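Local structure of protein secretion chaperonin CsaA (Picrophilus torridus, 5ZDI) at residues Y4-F7 / S8-D11; T88-G91 / V92-L95. The protein probably binds tRNA through a domain of the OB clan and is classed as a chaperonin of protein secretion. All blocks are in the same frame, centred on the assembly; numbering follows the deposited sequence.

Overall arrangement
Both interactions are local, each held within one unbroken run of eight residues. Near the N terminus, interaction 1 (residues 4-11) spans the end of helix 4-8 and the loop that leads into strand 12-22. The chain then passes through most of the antiparallel sheet before interaction 2 (residues 88-95) closes the hairpin between strands 77-88 and 91-97. The two therefore follow in series and neither nest nor cross. Their centres are 24 Å apart and their nearest atoms about 9 Å, without touching. Each reaches the second subunit: the first by stacking and packing around the helix, the second by packing and by a beta ladder at Leu95.

Interaction 1: Y4-F7 / S8-D11; sequences YNDF and SKID
Lys9 lies alongside Asp6, the two side chains pointing the same way, and its NZ stands 3.3 Å from Asp6 OD1, a salt bridge whose hydrogen bond is weak. The lysine chain, extended beyond CG, runs over Asp6 O, with Lys9 CB 3.5 Å from that oxygen, and brings the amine to the carboxylate. In the conformer described, of two modelled, Ser8 OG sits between its own backbone N and carbonyl carbon (chi1 75°), which turns it back to donate to Asn5 O at 2.8 Å. Lys9 N is shared weakly between Asn5 O and Asp6 O. Around it, Ser8 N reaches Tyr4 O four residues back at 3.2 Å, whereas Ile10 N reaches Phe7 O only three back at 2.9 Å. A water lies 2.6 Å from Ile10 O, within bonding distance of Phe7 O as well, and stands over one face of the Phe7 ring toward its rim. Farther out, Asn68 binds Lys9 O and Asp11 N, while Phe69 of the second subunit stacks on Tyr4 and packs against Phe7. Bonds that shorten from four to three residues are characteristic of the last turn of a helix, here helix 4-8, before strand 12-22 of the OB-clan domain.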
# COMPACT_ATOMS: atom_id res chain seq x y z
N TYR A 4 14.31 7.27 -3.90
CA TYR A 4 13.98 6.24 -2.83
C TYR A 4 13.87 6.94 -1.50
O TYR A 4 12.98 6.57 -0.65
CB TYR A 4 14.93 4.98 -2.75
CG TYR A 4 14.52 3.78 -3.66
CD1 TYR A 4 14.85 3.75 -5.03
CD2 TYR A 4 13.83 2.67 -3.16
CE1 TYR A 4 14.49 2.68 -5.87
CE2 TYR A 4 13.46 1.60 -4.01
CZ TYR A 4 13.76 1.60 -5.37
OH TYR A 4 13.36 0.51 -6.23
N ASN A 5 14.68 8.00 -1.35
CA ASN A 5 14.55 8.84 -0.16
C ASN A 5 13.20 9.53 -0.02
O ASN A 5 12.68 9.65 1.12
CB ASN A 5 15.66 9.89 -0.07
CG ASN A 5 15.97 10.26 1.35
OD1 ASN A 5 15.58 11.33 1.81
ND2 ASN A 5 16.58 9.32 2.09
N ASP A 6 12.64 10.03 -1.13
CA ASP A 6 11.33 10.65 -1.09
C ASP A 6 10.27 9.70 -0.51
O ASP A 6 9.42 10.12 0.24
CB ASP A 6 10.85 11.16 -2.44
CG ASP A 6 11.62 12.40 -2.93
OD1 ASP A 6 12.22 13.13 -2.08
OD2 ASP A 6 11.63 12.59 -4.19
N PHE A 7 10.34 8.42 -0.84
CA PHE A 7 9.34 7.49 -0.34
C PHE A 7 9.55 7.23 1.15
O PHE A 7 8.60 7.18 1.91
CB PHE A 7 9.44 6.20 -1.13
CG PHE A 7 8.41 5.19 -0.73
CD1 PHE A 7 7.08 5.45 -0.94
CD2 PHE A 7 8.77 4.02 -0.07
CE1 PHE A 7 6.14 4.51 -0.57
CE2 PHE A 7 7.82 3.09 0.33
CZ PHE A 7 6.50 3.36 0.09
N SER A 8 10.80 7.17 1.59
CA SER A 8 11.12 6.92 3.01
C SER A 8 10.56 7.99 3.92
O SER A 8 10.35 7.71 5.09
CB SER A 8 12.66 6.73 3.24
OG SER A 8 13.37 7.94 3.17
N LYS A 9 10.32 9.22 3.39
CA LYS A 9 9.75 10.33 4.16
C LYS A 9 8.30 9.99 4.63
O LYS A 9 7.80 10.58 5.62
CB LYS A 9 9.64 11.64 3.35
CG LYS A 9 10.93 12.32 2.84
CD LYS A 9 10.58 13.49 1.91
CE LYS A 9 11.80 14.08 1.21
NZ LYS A 9 11.37 15.23 0.36
N ILE A 10 7.62 9.16 3.84
CA ILE A 10 6.23 8.78 4.14
C ILE A 10 6.18 7.60 5.14
O ILE A 10 6.83 6.59 4.97
CB ILE A 10 5.41 8.37 2.87
CG1 ILE A 10 5.73 9.21 1.62
CG2 ILE A 10 3.90 8.46 3.20
CD1 ILE A 10 5.46 10.67 1.75
N ASP A 11 5.44 7.79 6.20
CA ASP A 11 5.27 6.81 7.23
C ASP A 11 3.98 6.02 6.98
O ASP A 11 2.87 6.55 7.20
CB ASP A 11 5.30 7.43 8.62
CG ASP A 11 5.50 6.37 9.72
OD1 ASP A 11 5.68 5.17 9.40
OD2 ASP A 11 5.57 6.75 10.92
O HOH W 1 7.72 4.77 3.35

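Interaction 2: T88-G91 / V92-L95; sequences TGDG and VKLL
Thr88 and Lys93 meet at about a right angle within a tight beta hairpin, whose type I turn runs from Thr88 to Gly91 and carries an ST turn at its start. The touch is aliphatic: Thr88 CG2 lies 3.8 Å from Lys93 CG. Beyond that point the lysine bends at chi2 (-75°), and the rest of its chain extends toward the turn and slants across Asp90. There NZ forms a salt bridge with Asp90 OD2 at 3.0 Å, arriving 37° above the carboxylate plane. The same amine also binds a glycerol molecule, probably from the crystallisation liquor.

The threonine hydroxyl faces into the turn. OG1, set between the backbone N and the carbonyl carbon (chi1 78°), accepts from Asp90 N at 2.9 Å, the bond that defines the ST turn, and donates to Gly91 O over a short 2.5 Å, in the carbonyl plane and on a lone pair. Thr88 N reaches the same oxygen at 3.1 Å, giving Gly91 O two donors from one residue. Replacing Thr88 by alanine removes OG1 and CG2, which is likely to leave Asp90 N without this acceptor, Gly91 O with one donor fewer and a gap beside Lys93 CG.

Outside the turn, Lys93 pairs through its backbone with Ala86 of strand 77-88, and Thr88 packs on Asp104 of the second subunit. Gly91 has a positive phi at which a side chain would strike the carbonyl oxygen of Asp90. The return bond closing the turn, from Gly91 N to Thr88 O, is weak at 3.2 Å.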
# COMPACT_ATOMS: atom_id res chain seq x y z
N THR A 88 -10.41 1.85 -8.93
CA THR A 88 -10.65 0.78 -9.89
C THR A 88 -11.93 1.09 -10.64
O THR A 88 -12.71 1.94 -10.24
CB THR A 88 -10.81 -0.60 -9.26
OG1 THR A 88 -12.13 -0.74 -8.70
CG2 THR A 88 -9.69 -0.84 -8.21
N GLY A 89 -12.19 0.26 -11.65
CA GLY A 89 -13.46 0.34 -12.40
C GLY A 89 -14.67 -0.02 -11.55
O GLY A 89 -15.80 0.33 -11.91
N ASP A 90 -14.47 -0.70 -10.41
CA ASP A 90 -15.55 -1.05 -9.46
C ASP A 90 -15.46 -0.20 -8.12
O ASP A 90 -15.86 -0.68 -7.07
CB ASP A 90 -15.47 -2.59 -9.25
CG ASP A 90 -16.68 -3.19 -8.46
OD1 ASP A 90 -17.82 -2.72 -8.70
OD2 ASP A 90 -16.48 -4.14 -7.61
N GLY A 91 -15.02 1.07 -8.18
CA GLY A 91 -14.76 1.85 -7.01
C GLY A 91 -13.39 1.61 -6.30
O GLY A 91 -12.51 0.88 -6.80
N VAL A 92 -13.27 2.25 -5.16
CA VAL A 92 -12.08 2.19 -4.36
C VAL A 92 -12.00 0.79 -3.73
O VAL A 92 -12.88 0.38 -3.03
CB VAL A 92 -12.07 3.28 -3.32
CG1 VAL A 92 -10.84 3.17 -2.39
CG2 VAL A 92 -12.03 4.67 -4.00
N LYS A 93 -10.83 0.14 -3.87
CA LYS A 93 -10.60 -1.17 -3.28
C LYS A 93 -9.42 -1.00 -2.33
O LYS A 93 -8.27 -0.75 -2.76
CB LYS A 93 -10.27 -2.18 -4.35
CG LYS A 93 -11.43 -2.43 -5.29
CD LYS A 93 -12.53 -3.31 -4.64
CE LYS A 93 -13.60 -3.60 -5.69
NZ LYS A 93 -14.70 -4.38 -5.17
N LEU A 94 -9.69 -1.19 -1.05
CA LEU A 94 -8.65 -1.08 -0.02
C LEU A 94 -7.45 -1.98 -0.29
O LEU A 94 -7.58 -3.15 -0.70
CB LEU A 94 -9.17 -1.41 1.38
CG LEU A 94 -10.24 -0.38 1.85
CD1 LEU A 94 -10.95 -0.95 3.07
CD2 LEU A 94 -9.60 1.01 2.06
N LEU A 95 -6.30 -1.49 0.16
CA LEU A 95 -5.10 -2.26 0.32
C LEU A 95 -5.12 -3.00 1.64
O LEU A 95 -5.58 -2.42 2.68
CB LEU A 95 -3.88 -1.35 0.29
CG LEU A 95 -3.67 -0.48 -0.91
CD1 LEU A 95 -2.22 0.03 -0.95
CD2 LEU A 95 -4.00 -1.09 -2.21